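PDB 4FQ5: maleate cis-trans isomerase from Pseudomonas putida, which probably catalyses the cis-trans isomerization of the C2-C3 double bond of maleate to give fumarate. Local coordinates for residues Val27-Gln32 / Thr61-Arg66; Cys87-Ser92 / Arg123-Asn128; Asp97-Ala102 / Ala131-Ile136; Ala247-Met252 / Thr267-Ala272. The protein carries 1 engineered substitution. All blocks are in the same frame, centred on the assembly; numbering follows the deposited sequence.

Overall arrangement
Contacts 1, 2 and 3 belong to one half of the chain, built on the parallel sheet ordered 59-67, 27-35, 98-101, 135-137, whereas contact 4 packs the later loop 267-272 on helix 244-255. Contacts 1 and 3 are the two outer strand pairs of that sheet, their centres about 9 Å apart, joined where strands 27-35 and 98-101 run side by side. Contact 2, centred about 8 Å from contact 3, packs two helices against the sheet; along the chain the segments of contacts 2 and 3 alternate. Contact 4 lies about 16 Å from contact 3 between centres, yet Met252 touches Val30, Gly31 and Gly100, and Ala251 touches Ile136. Strand 98-101 leads directly into the maleate pocket.

Contact 1. Residues Val27-Gln32 / Thr61-Arg66; sequences VVRVGQ and TFHSSR
With CG placed opposite the carbonyl carbon (chi1 -59°), the Phe62 ring stands beside Val30; the two side chains run side by side in the same direction, and CD1 of Phe62 comes 3.9 Å from CB of Val30. The ring meets the valine obliquely. An alanine in place of Phe62 would probably open a gap beside Val30 and leave Leu49 and Lys50 of helix 41-52 without the ring they pack on.

The two strands pair in parallel with a 21° angle between their directions. Val30 N donates to Thr61 O at 2.8 Å and Gln32 N to His63 O, while Thr61 N, His63 N and Ser65 N return bonds to Val28 O, Val30 O and Gln32 O.

On the face of Arg29, Thr61 and His63, Thr61 OG1 lies in the plane of the imidazole, at its edge, and shares a hydrogen bond of 2.8 Å with His63 NE2. A water links the same hydroxyl to Arg29 NE, the arginine bond being weak. Both ring nitrogens are engaged, NE2 by Thr61 OG1 and ND1 by Glu42 of the second subunit. On the Val30 and Phe62 face, farther along, another water donates to Gln32 OE1 and to Ser64 OG, 2.8 Å and 2.9 Å away; Ser64 OG also bonds to Glu42 of its own chain.

This is the strand pair of a beta-alpha-beta unit, connected through helix 41-52, which packs on Gln32 and Phe62; strand 98-101 flanks 27-35 on its other edge, and Ser65 touches helix 84-92.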
loop_
_atom_site.group_PDB
_atom_site.type_symbol
_atom_site.label_atom_id
_atom_site.label_comp_id
_atom_site.label_asym_id
_atom_site.label_seq_id
_atom_site.Cartn_x
_atom_site.Cartn_y
_atom_site.Cartn_z
ATOM N N VAL A 27 -13.095 -9.328 -1.789
ATOM C CA VAL A 27 -12.484 -9.474 -0.460
ATOM C C VAL A 27 -12.438 -10.937 -0.011
ATOM O O VAL A 27 -13.430 -11.660 -0.096
ATOM C CB VAL A 27 -13.234 -8.635 0.599
ATOM C CG1 VAL A 27 -12.493 -8.643 1.928
ATOM C CG2 VAL A 27 -13.429 -7.206 0.119
ATOM N N VAL A 28 -11.278 -11.375 0.463
ATOM C CA VAL A 28 -11.127 -12.732 0.967
ATOM C C VAL A 28 -10.868 -12.659 2.470
ATOM O O VAL A 28 -9.929 -11.982 2.898
ATOM C CB VAL A 28 -9.982 -13.471 0.238
ATOM C CG1 VAL A 28 -9.768 -14.860 0.822
ATOM C CG2 VAL A 28 -10.269 -13.562 -1.255
ATOM N N ARG A 29 -11.713 -13.331 3.260
ATOM C CA ARG A 29 -11.540 -13.381 4.720
ATOM C C ARG A 29 -10.683 -14.562 5.088
ATOM O O ARG A 29 -11.116 -15.706 4.938
ATOM C CB ARG A 29 -12.858 -13.585 5.467
ATOM C CG ARG A 29 -14.009 -12.731 5.037
ATOM C CD ARG A 29 -15.004 -12.593 6.176
ATOM N NE ARG A 29 -16.101 -11.776 5.699
ATOM C CZ ARG A 29 -17.380 -12.127 5.715
ATOM N NH1 ARG A 29 -18.272 -11.288 5.218
ATOM N NH2 ARG A 29 -17.773 -13.282 6.249
ATOM N N VAL A 30 -9.498 -14.281 5.614
ATOM C CA VAL A 30 -8.555 -15.319 6.011
ATOM C C VAL A 30 -8.649 -15.536 7.519
ATOM O O VAL A 30 -8.537 -14.590 8.290
ATOM C CB VAL A 30 -7.112 -14.930 5.622
ATOM C CG1 VAL A 30 -6.114 -15.987 6.089
ATOM C CG2 VAL A 30 -7.019 -14.731 4.112
ATOM N N GLY A 31 -8.858 -16.781 7.931
ATOM C CA GLY A 31 -8.917 -17.119 9.355
ATOM C C GLY A 31 -7.637 -17.805 9.776
ATOM O O GLY A 31 -7.110 -18.637 9.038
ATOM N N GLN A 32 -7.126 -17.446 10.953
ATOM C CA GLN A 32 -5.895 -18.048 11.458
ATOM C C GLN A 32 -6.053 -18.570 12.884
ATOM O O GLN A 32 -6.396 -17.817 13.793
ATOM C CB GLN A 32 -4.718 -17.064 11.361
ATOM C CG GLN A 32 -4.498 -16.528 9.950
ATOM C CD GLN A 32 -3.080 -16.050 9.709
ATOM O OE1 GLN A 32 -2.727 -14.907 10.026
ATOM N NE2 GLN A 32 -2.263 -16.919 9.117
ATOM N N THR A 61 -8.771 -9.695 4.374
ATOM C CA THR A 61 -8.938 -9.298 5.778
ATOM C C THR A 61 -8.546 -10.480 6.652
ATOM O O THR A 61 -8.687 -11.636 6.238
ATOM C CB THR A 61 -10.376 -8.843 6.111
ATOM O OG1 THR A 61 -11.294 -9.914 5.858
ATOM C CG2 THR A 61 -10.778 -7.637 5.282
ATOM N N PHE A 62 -8.046 -10.189 7.849
ATOM C CA PHE A 62 -7.446 -11.211 8.701
ATOM C C PHE A 62 -8.161 -11.349 10.038
ATOM O O PHE A 62 -8.436 -10.352 10.701
ATOM C CB PHE A 62 -5.943 -10.952 8.864
ATOM C CG PHE A 62 -5.209 -10.944 7.554
ATOM C CD1 PHE A 62 -4.814 -12.139 6.960
ATOM C CD2 PHE A 62 -4.970 -9.749 6.881
ATOM C CE1 PHE A 62 -4.164 -12.141 5.734
ATOM C CE2 PHE A 62 -4.319 -9.747 5.649
ATOM C CZ PHE A 62 -3.916 -10.945 5.080
ATOM N N HIS A 63 -8.459 -12.594 10.403
ATOM C CA HIS A 63 -9.302 -12.915 11.556
ATOM C C HIS A 63 -8.706 -14.062 12.312
ATOM O O HIS A 63 -8.525 -15.150 11.760
ATOM C CB HIS A 63 -10.714 -13.249 11.067
ATOM C CG HIS A 63 -11.270 -12.206 10.130
ATOM N ND1 HIS A 63 -11.941 -11.131 10.570
ATOM C CD2 HIS A 63 -11.157 -12.064 8.744
ATOM C CE1 HIS A 63 -12.271 -10.348 9.521
ATOM N NE2 HIS A 63 -11.785 -10.920 8.404
ATOM N N SER A 64 -8.380 -13.827 13.580
ATOM C CA SER A 64 -7.676 -14.824 14.384
ATOM C C SER A 64 -8.478 -15.386 15.547
ATOM O O SER A 64 -9.346 -14.715 16.113
ATOM C CB SER A 64 -6.365 -14.247 14.932
ATOM O OG SER A 64 -5.473 -13.947 13.878
ATOM N N SER A 65 -8.148 -16.626 15.896
ATOM C CA SER A 65 -8.565 -17.231 17.150
ATOM C C SER A 65 -7.324 -17.836 17.802
ATOM O O SER A 65 -6.441 -18.351 17.109
ATOM C CB SER A 65 -9.635 -18.295 16.906
ATOM O OG SER A 65 -9.876 -19.040 18.089
ATOM N N ARG A 66 -7.261 -17.764 19.128
ATOM C CA ARG A 66 -6.080 -18.171 19.877
ATOM C C ARG A 66 -6.299 -19.421 20.723
ATOM O O ARG A 66 -7.361 -19.611 21.319
ATOM C CB ARG A 66 -5.579 -17.017 20.761
ATOM C CG ARG A 66 -4.825 -15.960 19.975
ATOM C CD ARG A 66 -4.330 -14.791 20.821
ATOM N NE ARG A 66 -2.996 -14.408 20.361
ATOM C CZ ARG A 66 -2.728 -13.888 19.165
ATOM N NH1 ARG A 66 -3.706 -13.637 18.287
ATOM N NH2 ARG A 66 -1.472 -13.613 18.843
HETATM O O HOH W 1 -14.073 -9.737 5.474
HETATM O O HOH W 2 -4.813 -13.354 11.108
#

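Contact 2. Residues Cys87-Ser92 / Arg123-Asn128; sequences CALELS and RNVTEN
Segments 87-92 and 123-128, of helices 84-92 and 114-128, pack at an angle of 43°, their axes 8.9 Å apart at closest approach, as neighbouring helices on one side of a parallel alpha/beta sheet. The backbones come nearest at Ser92 and Thr126, whose CA atoms are 5.7 Å apart.

Val125 carries the outer half of the contact. Its CG1, set opposite the backbone N (chi1 171°), reaches across to Leu89 and meets CG at 3.6 Å, with CD2 of the leucine a little farther off; the two side chains cross at about a right angle. The same methyl also lies 4.1 Å from CB of Ala88.

Further along, Thr126 turns its methyl to the first helix, CG2 resting 3.8 Å from CB of Ser92. Beneath the pair lies the sheet: Ala88, Leu91 and Thr126 all touch Met99 of strand 98-101. Leu89 and Glu90 also pack against the second subunit, on its Arg68 and Arg66 respectively.

The hydroxyl of Thr126 bonds to Thr133 N, ahead of strand 135-137, and is also turned back into its own helix, where OG1 donates to Arg123 O at 2.8 Å, a carbonyl that also accepts from Glu127 N.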
loop_
_atom_site.group_PDB
_atom_site.type_symbol
_atom_site.label_atom_id
_atom_site.label_comp_id
_atom_site.label_asym_id
_atom_site.label_seq_id
_atom_site.Cartn_x
_atom_site.Cartn_y
_atom_site.Cartn_z
ATOM N N CYS A 87 -11.494 -23.124 18.483
ATOM C CA CYS A 87 -10.949 -22.101 17.581
ATOM C C CYS A 87 -11.616 -22.122 16.204
ATOM O O CYS A 87 -11.933 -21.063 15.656
ATOM C CB CYS A 87 -9.420 -22.234 17.465
ATOM S SG CYS A 87 -8.509 -21.823 18.987
ATOM N N ALA A 88 -11.833 -23.320 15.654
ATOM C CA ALA A 88 -12.534 -23.466 14.372
ATOM C C ALA A 88 -14.002 -23.028 14.446
ATOM O O ALA A 88 -14.526 -22.459 13.487
ATOM C CB ALA A 88 -12.423 -24.891 13.847
ATOM N N LEU A 89 -14.660 -23.304 15.577
ATOM C CA LEU A 89 -16.004 -22.778 15.833
ATOM C C LEU A 89 -15.984 -21.253 15.873
ATOM O O LEU A 89 -16.837 -20.602 15.277
ATOM C CB LEU A 89 -16.585 -23.323 17.148
ATOM C CG LEU A 89 -17.116 -24.764 17.152
ATOM C CD1 LEU A 89 -17.239 -25.307 18.571
ATOM C CD2 LEU A 89 -18.448 -24.867 16.415
ATOM N N GLU A 90 -15.001 -20.692 16.573
ATOM C CA GLU A 90 -14.861 -19.242 16.680
ATOM C C GLU A 90 -14.712 -18.567 15.316
ATOM O O GLU A 90 -15.369 -17.562 15.035
ATOM C CB GLU A 90 -13.706 -18.864 17.626
ATOM C CG GLU A 90 -14.053 -19.079 19.095
ATOM C CD GLU A 90 -12.891 -18.868 20.056
ATOM O OE1 GLU A 90 -11.790 -18.463 19.623
ATOM O OE2 GLU A 90 -13.086 -19.110 21.267
ATOM N N LEU A 91 -13.879 -19.145 14.458
ATOM C CA LEU A 91 -13.597 -18.538 13.161
ATOM C C LEU A 91 -14.684 -18.805 12.126
ATOM O O LEU A 91 -14.933 -17.954 11.267
ATOM C CB LEU A 91 -12.206 -18.946 12.651
ATOM C CG LEU A 91 -11.032 -18.348 13.448
ATOM C CD1 LEU A 91 -9.712 -18.968 13.019
ATOM C CD2 LEU A 91 -10.984 -16.827 13.316
ATOM N N SER A 92 -15.344 -19.962 12.203
ATOM C CA SER A 92 -16.460 -20.231 11.289
ATOM C C SER A 92 -17.727 -19.434 11.646
ATOM O O SER A 92 -18.585 -19.237 10.790
ATOM C CB SER A 92 -16.744 -21.734 11.108
ATOM O OG SER A 92 -16.953 -22.395 12.339
ATOM N N ARG A 123 -12.574 -29.324 9.479
ATOM C CA ARG A 123 -13.556 -29.129 8.406
ATOM C C ARG A 123 -14.960 -29.545 8.862
ATOM O O ARG A 123 -15.933 -28.825 8.617
ATOM C CB ARG A 123 -13.152 -29.858 7.111
ATOM C CG ARG A 123 -14.270 -29.902 6.077
ATOM C CD ARG A 123 -13.792 -29.810 4.639
ATOM N NE ARG A 123 -14.939 -29.707 3.731
ATOM C CZ ARG A 123 -15.261 -28.633 3.006
ATOM N NH1 ARG A 123 -14.518 -27.532 3.040
ATOM N NH2 ARG A 123 -16.330 -28.670 2.222
ATOM N N ASN A 124 -15.047 -30.695 9.534
ATOM C CA ASN A 124 -16.316 -31.197 10.076
ATOM C C ASN A 124 -16.929 -30.226 11.080
ATOM O O ASN A 124 -18.126 -29.948 11.027
ATOM C CB ASN A 124 -16.131 -32.566 10.745
ATOM C CG ASN A 124 -15.912 -33.689 9.750
ATOM O OD1 ASN A 124 -16.260 -33.579 8.571
ATOM N ND2 ASN A 124 -15.348 -34.794 10.232
ATOM N N VAL A 125 -16.098 -29.721 11.989
ATOM C CA VAL A 125 -16.519 -28.717 12.962
ATOM C C VAL A 125 -17.132 -27.496 12.259
ATOM O O VAL A 125 -18.188 -27.012 12.672
ATOM C CB VAL A 125 -15.355 -28.298 13.892
ATOM C CG1 VAL A 125 -15.735 -27.106 14.758
ATOM C CG2 VAL A 125 -14.914 -29.468 14.765
ATOM N N THR A 126 -16.490 -27.014 11.189
ATOM C CA THR A 126 -17.001 -25.834 10.474
ATOM C C THR A 126 -18.287 -26.157 9.723
ATOM O O THR A 126 -19.212 -25.338 9.684
ATOM C CB THR A 126 -15.977 -25.190 9.507
ATOM O OG1 THR A 126 -15.673 -26.081 8.421
ATOM C CG2 THR A 126 -14.704 -24.799 10.242
ATOM N N GLU A 127 -18.326 -27.350 9.130
ATOM C CA GLU A 127 -19.497 -27.814 8.395
ATOM C C GLU A 127 -20.724 -27.896 9.310
ATOM O O GLU A 127 -21.810 -27.442 8.937
ATOM C CB GLU A 127 -19.211 -29.160 7.732
ATOM C CG GLU A 127 -20.359 -29.703 6.898
ATOM C CD GLU A 127 -20.021 -31.012 6.205
ATOM O OE1 GLU A 127 -18.891 -31.525 6.379
ATOM O OE2 GLU A 127 -20.896 -31.531 5.478
ATOM N N ASN A 128 -20.541 -28.442 10.513
ATOM C CA ASN A 128 -21.638 -28.531 11.483
ATOM C C ASN A 128 -21.975 -27.197 12.144
ATOM O O ASN A 128 -22.998 -27.074 12.824
ATOM C CB ASN A 128 -21.363 -29.618 12.526
ATOM C CG ASN A 128 -21.252 -31.001 11.904
ATOM O OD1 ASN A 128 -21.985 -31.338 10.969
ATOM N ND2 ASN A 128 -20.331 -31.811 12.420
#

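Contact 3. Residues Asp97-Ala102 / Ala131-Ile136; sequences DVMGYA and AATPII
Three backbone hydrogen bonds tie Met99 and Tyr101 to the segment 131-136. Tyr101 N donates to Ile136 O at 2.7 Å and Ile136 N to Met99 O at 2.8 Å, both nearly straight, while Met99 N reaches Pro134 O over a longer 3.1 Å. The pairing is parallel, Met99 opposite Ile135 and Gly100 opposite Ile136. Two CA-H...O contacts supplement it, one from Ile135 CA to Met99 O and one from Gly100 CA to Ile136 O.

On the Met99 face the side chains of Met99 and Ile135 lie alongside each other, pointing the same way. CD1 of the isoleucine touches CB of Met99 at 4.0 Å and stands close to SD as well; chi1 of -53° puts the Ile135 CG1 branch opposite the carbonyl carbon, and chi2 of -73° turns CD1 to the methionine. Helices 84-92 and 114-128 pack on this face, at Met99 and at Met99 and Ile135 respectively.

On the other face Val98 CG1 meets Pro134 CG at 4.0 Å and Ile136 CD1 a little farther away, with Ala251 and Ala255 of helix 244-255 packed on Ile136. Before the strand pairing begins, Thr133 CG2 lies against the backbone at Asp97 and Val98, while its OG1 donates back to Ala131 O.

Polar bonding between the segments is thus confined to the backbone and the side chains contribute apolar packing. The bond from Tyr101 N lies at the last residue of strand 98-101, immediately before Ala102, which touches the bound maleate, and Cys103, the probable nucleophile.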
loop_
_atom_site.group_PDB
_atom_site.type_symbol
_atom_site.label_atom_id
_atom_site.label_comp_id
_atom_site.label_asym_id
_atom_site.label_seq_id
_atom_site.Cartn_x
_atom_site.Cartn_y
_atom_site.Cartn_z
ATOM N N ASP A 97 -13.222 -17.499 4.685
ATOM C CA ASP A 97 -13.141 -18.215 3.397
ATOM C C ASP A 97 -12.079 -19.322 3.369
ATOM O O ASP A 97 -12.147 -20.245 2.550
ATOM C CB ASP A 97 -12.912 -17.235 2.237
ATOM C CG ASP A 97 -14.033 -16.217 2.100
ATOM O OD1 ASP A 97 -15.203 -16.636 1.983
ATOM O OD2 ASP A 97 -13.748 -14.999 2.109
ATOM N N VAL A 98 -11.085 -19.197 4.245
ATOM C CA VAL A 98 -10.051 -20.214 4.453
ATOM C C VAL A 98 -9.644 -20.127 5.893
ATOM O O VAL A 98 -9.694 -19.045 6.484
ATOM C CB VAL A 98 -8.729 -19.964 3.688
ATOM C CG1 VAL A 98 -8.596 -20.900 2.507
ATOM C CG2 VAL A 98 -8.523 -18.493 3.334
ATOM N N MET A 99 -9.173 -21.247 6.428
ATOM C CA MET A 99 -8.750 -21.318 7.813
ATOM C C MET A 99 -7.430 -22.067 7.907
ATOM O O MET A 99 -7.322 -23.208 7.451
ATOM C CB MET A 99 -9.826 -22.017 8.647
ATOM C CG MET A 99 -9.673 -21.802 10.142
ATOM S SD MET A 99 -10.971 -22.636 11.070
ATOM C CE MET A 99 -12.429 -21.915 10.312
ATOM N N GLY A 100 -6.431 -21.414 8.495
ATOM C CA GLY A 100 -5.114 -22.011 8.666
ATOM C C GLY A 100 -4.790 -22.279 10.120
ATOM O O GLY A 100 -4.867 -21.383 10.957
ATOM N N TYR A 101 -4.442 -23.527 10.418
ATOM C CA TYR A 101 -3.931 -23.915 11.730
ATOM C C TYR A 101 -2.434 -23.650 11.677
ATOM O O TYR A 101 -1.704 -24.317 10.940
ATOM C CB TYR A 101 -4.230 -25.397 11.975
ATOM C CG TYR A 101 -3.844 -25.969 13.327
ATOM C CD1 TYR A 101 -4.823 -26.419 14.209
ATOM C CD2 TYR A 101 -2.504 -26.110 13.706
ATOM C CE1 TYR A 101 -4.488 -26.974 15.441
ATOM C CE2 TYR A 101 -2.157 -26.653 14.939
ATOM C CZ TYR A 101 -3.155 -27.092 15.801
ATOM O OH TYR A 101 -2.831 -27.645 17.023
ATOM N N ALA A 102 -1.986 -22.672 12.460
ATOM C CA ALA A 102 -0.628 -22.126 12.334
ATOM C C ALA A 102 0.533 -23.002 12.843
ATOM O O ALA A 102 1.601 -23.014 12.236
ATOM C CB ALA A 102 -0.560 -20.744 12.965
ATOM N N ALA A 131 -20.900 -23.538 8.107
ATOM C CA ALA A 131 -19.976 -22.742 7.303
ATOM C C ALA A 131 -18.742 -23.551 6.905
ATOM O O ALA A 131 -17.629 -23.242 7.336
ATOM C CB ALA A 131 -19.583 -21.478 8.060
ATOM N N ALA A 132 -18.948 -24.595 6.100
ATOM C CA ALA A 132 -17.852 -25.445 5.632
ATOM C C ALA A 132 -16.749 -24.592 5.004
ATOM O O ALA A 132 -17.016 -23.775 4.123
ATOM C CB ALA A 132 -18.362 -26.483 4.639
ATOM N N THR A 133 -15.519 -24.783 5.472
ATOM C CA THR A 133 -14.387 -23.951 5.075
ATOM C C THR A 133 -13.212 -24.839 4.699
ATOM O O THR A 133 -12.949 -25.819 5.396
ATOM C CB THR A 133 -13.927 -23.073 6.251
ATOM O OG1 THR A 133 -15.069 -22.531 6.916
ATOM C CG2 THR A 133 -13.041 -21.948 5.769
ATOM N N PRO A 134 -12.485 -24.494 3.616
ATOM C CA PRO A 134 -11.221 -25.208 3.406
ATOM C C PRO A 134 -10.267 -24.973 4.576
ATOM O O PRO A 134 -10.100 -23.835 5.041
ATOM C CB PRO A 134 -10.666 -24.618 2.099
ATOM C CG PRO A 134 -11.542 -23.454 1.762
ATOM C CD PRO A 134 -12.847 -23.641 2.471
ATOM N N ILE A 135 -9.682 -26.063 5.058
ATOM C CA ILE A 135 -8.810 -26.053 6.220
ATOM C C ILE A 135 -7.392 -26.343 5.751
ATOM O O ILE A 135 -7.170 -27.272 4.971
ATOM C CB ILE A 135 -9.233 -27.125 7.256
ATOM C CG1 ILE A 135 -10.724 -26.985 7.629
ATOM C CG2 ILE A 135 -8.322 -27.098 8.481
ATOM C CD1 ILE A 135 -11.075 -25.795 8.508
ATOM N N ILE A 136 -6.448 -25.525 6.199
ATOM C CA ILE A 136 -5.030 -25.746 5.931
ATOM C C ILE A 136 -4.342 -25.862 7.285
ATOM O O ILE A 136 -4.662 -25.119 8.210
ATOM C CB ILE A 136 -4.406 -24.600 5.078
ATOM C CG1 ILE A 136 -4.776 -24.755 3.597
ATOM C CG2 ILE A 136 -2.883 -24.637 5.118
ATOM C CD1 ILE A 136 -6.115 -24.181 3.200
#

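Contact 4. Residues Ala247-Met252 / Thr267-Ala272; sequences ATTWAM and TLLSGA
Apolar contact dominates, centred on Trp250. Leu268 CD2 sits over one face of the indole in a CH-pi contact, 3.4 Å from the centroid of the five-membered ring. CD1 of Leu268 reaches Trp250 CB and also Ala247 CA. Leu269 comes from another direction: its CD1 lies at the ring edge, near the plane, 3.6 Å from Trp250 CB. The tryptophan CG stands opposite the backbone N (chi1 173°), which carries the indole out from the helix toward the leucines. Against CD2 of Leu269 lies Thr249 OG1, a buried hydroxyl with no hydrogen-bond partner in the model.

Polar links run within and around the segments. Trp250 NE1 bonds to Tyr273 O, which, with Leu268 over its face, helps set the rotation of the ring. An alanine at Trp250 would probably leave Leu268 CD2 without its aromatic face and Tyr273 O without the indole N-H. In the loop, Ser270 OG accepts from Ala272 N at 3.1 Å, an ST turn, and also donates to Thr267 O; Ser270 O bonds to Thr231 of the third subunit.

CH-pi and leucine packing thus hold the C-terminal loop to helix 244-255, which follows strand 241-243 of one parallel sheet and packs on Ile136 of the other.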
loop_
_atom_site.group_PDB
_atom_site.type_symbol
_atom_site.label_atom_id
_atom_site.label_comp_id
_atom_site.label_asym_id
_atom_site.label_seq_id
_atom_site.Cartn_x
_atom_site.Cartn_y
_atom_site.Cartn_z
ATOM N N ALA A 247 4.577 -21.682 3.006
ATOM C CA ALA A 247 3.833 -22.860 2.546
ATOM C C ALA A 247 2.335 -22.733 2.836
ATOM O O ALA A 247 1.504 -23.077 1.990
ATOM C CB ALA A 247 4.395 -24.127 3.181
ATOM N N THR A 248 2.013 -22.224 4.025
ATOM C CA THR A 248 0.627 -22.000 4.457
ATOM C C THR A 248 -0.095 -21.014 3.533
ATOM O O THR A 248 -1.239 -21.255 3.138
ATOM C CB THR A 248 0.567 -21.491 5.917
ATOM O OG1 THR A 248 1.138 -22.469 6.793
ATOM C CG2 THR A 248 -0.870 -21.216 6.363
ATOM N N THR A 249 0.565 -19.911 3.174
ATOM C CA THR A 249 -0.108 -18.938 2.302
ATOM C C THR A 249 -0.262 -19.493 0.893
ATOM O O THR A 249 -1.288 -19.282 0.252
ATOM C CB THR A 249 0.480 -17.491 2.318
ATOM O OG1 THR A 249 1.059 -17.157 1.053
ATOM C CG2 THR A 249 1.452 -17.254 3.434
ATOM N N TRP A 250 0.742 -20.234 0.433
ATOM C CA TRP A 250 0.631 -20.964 -0.818
ATOM C C TRP A 250 -0.569 -21.884 -0.797
ATOM O O TRP A 250 -1.383 -21.875 -1.731
ATOM C CB TRP A 250 1.916 -21.731 -1.120
ATOM C CG TRP A 250 1.772 -22.617 -2.326
ATOM C CD1 TRP A 250 1.908 -22.263 -3.668
ATOM C CD2 TRP A 250 1.415 -24.043 -2.340
ATOM N NE1 TRP A 250 1.670 -23.346 -4.483
ATOM C CE2 TRP A 250 1.371 -24.441 -3.753
ATOM C CE3 TRP A 250 1.145 -24.995 -1.361
ATOM C CZ2 TRP A 250 1.067 -25.739 -4.141
ATOM C CZ3 TRP A 250 0.835 -26.300 -1.768
ATOM C CH2 TRP A 250 0.800 -26.660 -3.128
ATOM N N ALA A 251 -0.713 -22.656 0.281
ATOM C CA ALA A 251 -1.825 -23.607 0.396
ATOM C C ALA A 251 -3.195 -22.933 0.509
ATOM O O ALA A 251 -4.164 -23.398 -0.085
ATOM C CB ALA A 251 -1.592 -24.577 1.549
ATOM N N MET A 252 -3.268 -21.831 1.250
ATOM C CA MET A 252 -4.502 -21.048 1.343
ATOM C C MET A 252 -4.929 -20.509 -0.025
ATOM O O MET A 252 -6.090 -20.650 -0.423
ATOM C CB MET A 252 -4.338 -19.890 2.327
ATOM C CG MET A 252 -4.403 -20.269 3.793
ATOM S SD MET A 252 -3.981 -18.850 4.824
ATOM C CE MET A 252 -4.579 -19.426 6.401
ATOM N N THR A 267 10.616 -19.058 -4.097
ATOM C CA THR A 267 10.294 -19.906 -5.244
ATOM C C THR A 267 8.859 -20.456 -5.249
ATOM O O THR A 267 8.186 -20.422 -6.282
ATOM C CB THR A 267 11.330 -21.052 -5.355
ATOM O OG1 THR A 267 12.628 -20.485 -5.556
ATOM C CG2 THR A 267 11.013 -21.991 -6.500
ATOM N N LEU A 268 8.388 -20.945 -4.102
ATOM C CA LEU A 268 7.048 -21.551 -4.021
ATOM C C LEU A 268 5.977 -20.541 -4.423
ATOM O O LEU A 268 4.951 -20.899 -5.010
ATOM C CB LEU A 268 6.762 -22.033 -2.595
ATOM C CG LEU A 268 5.966 -23.322 -2.324
ATOM C CD1 LEU A 268 5.239 -23.240 -0.987
ATOM C CD2 LEU A 268 5.010 -23.729 -3.435
ATOM N N LEU A 269 6.233 -19.276 -4.105
ATOM C CA LEU A 269 5.310 -18.185 -4.417
ATOM C C LEU A 269 5.756 -17.371 -5.638
ATOM O O LEU A 269 5.392 -16.201 -5.796
ATOM C CB LEU A 269 5.156 -17.294 -3.190
ATOM C CG LEU A 269 3.916 -17.427 -2.283
ATOM C CD1 LEU A 269 2.958 -18.569 -2.609
ATOM C CD2 LEU A 269 4.326 -17.406 -0.813
ATOM N N SER A 270 6.535 -18.009 -6.507
ATOM C CA SER A 270 7.039 -17.369 -7.720
ATOM C C SER A 270 5.927 -17.124 -8.736
ATOM O O SER A 270 6.060 -16.275 -9.623
ATOM C CB SER A 270 8.116 -18.240 -8.365
ATOM O OG SER A 270 7.552 -19.450 -8.845
ATOM N N GLY A 271 4.839 -17.877 -8.606
ATOM C CA GLY A 271 3.788 -17.885 -9.612
ATOM C C GLY A 271 3.866 -19.107 -10.511
ATOM O O GLY A 271 2.967 -19.348 -11.320
ATOM N N ALA A 272 4.935 -19.889 -10.374
ATOM C CA ALA A 272 5.101 -21.079 -11.209
ATOM C C ALA A 272 4.408 -22.321 -10.655
ATOM O O ALA A 272 4.334 -23.333 -11.347
ATOM C CB ALA A 272 6.577 -21.366 -11.458
#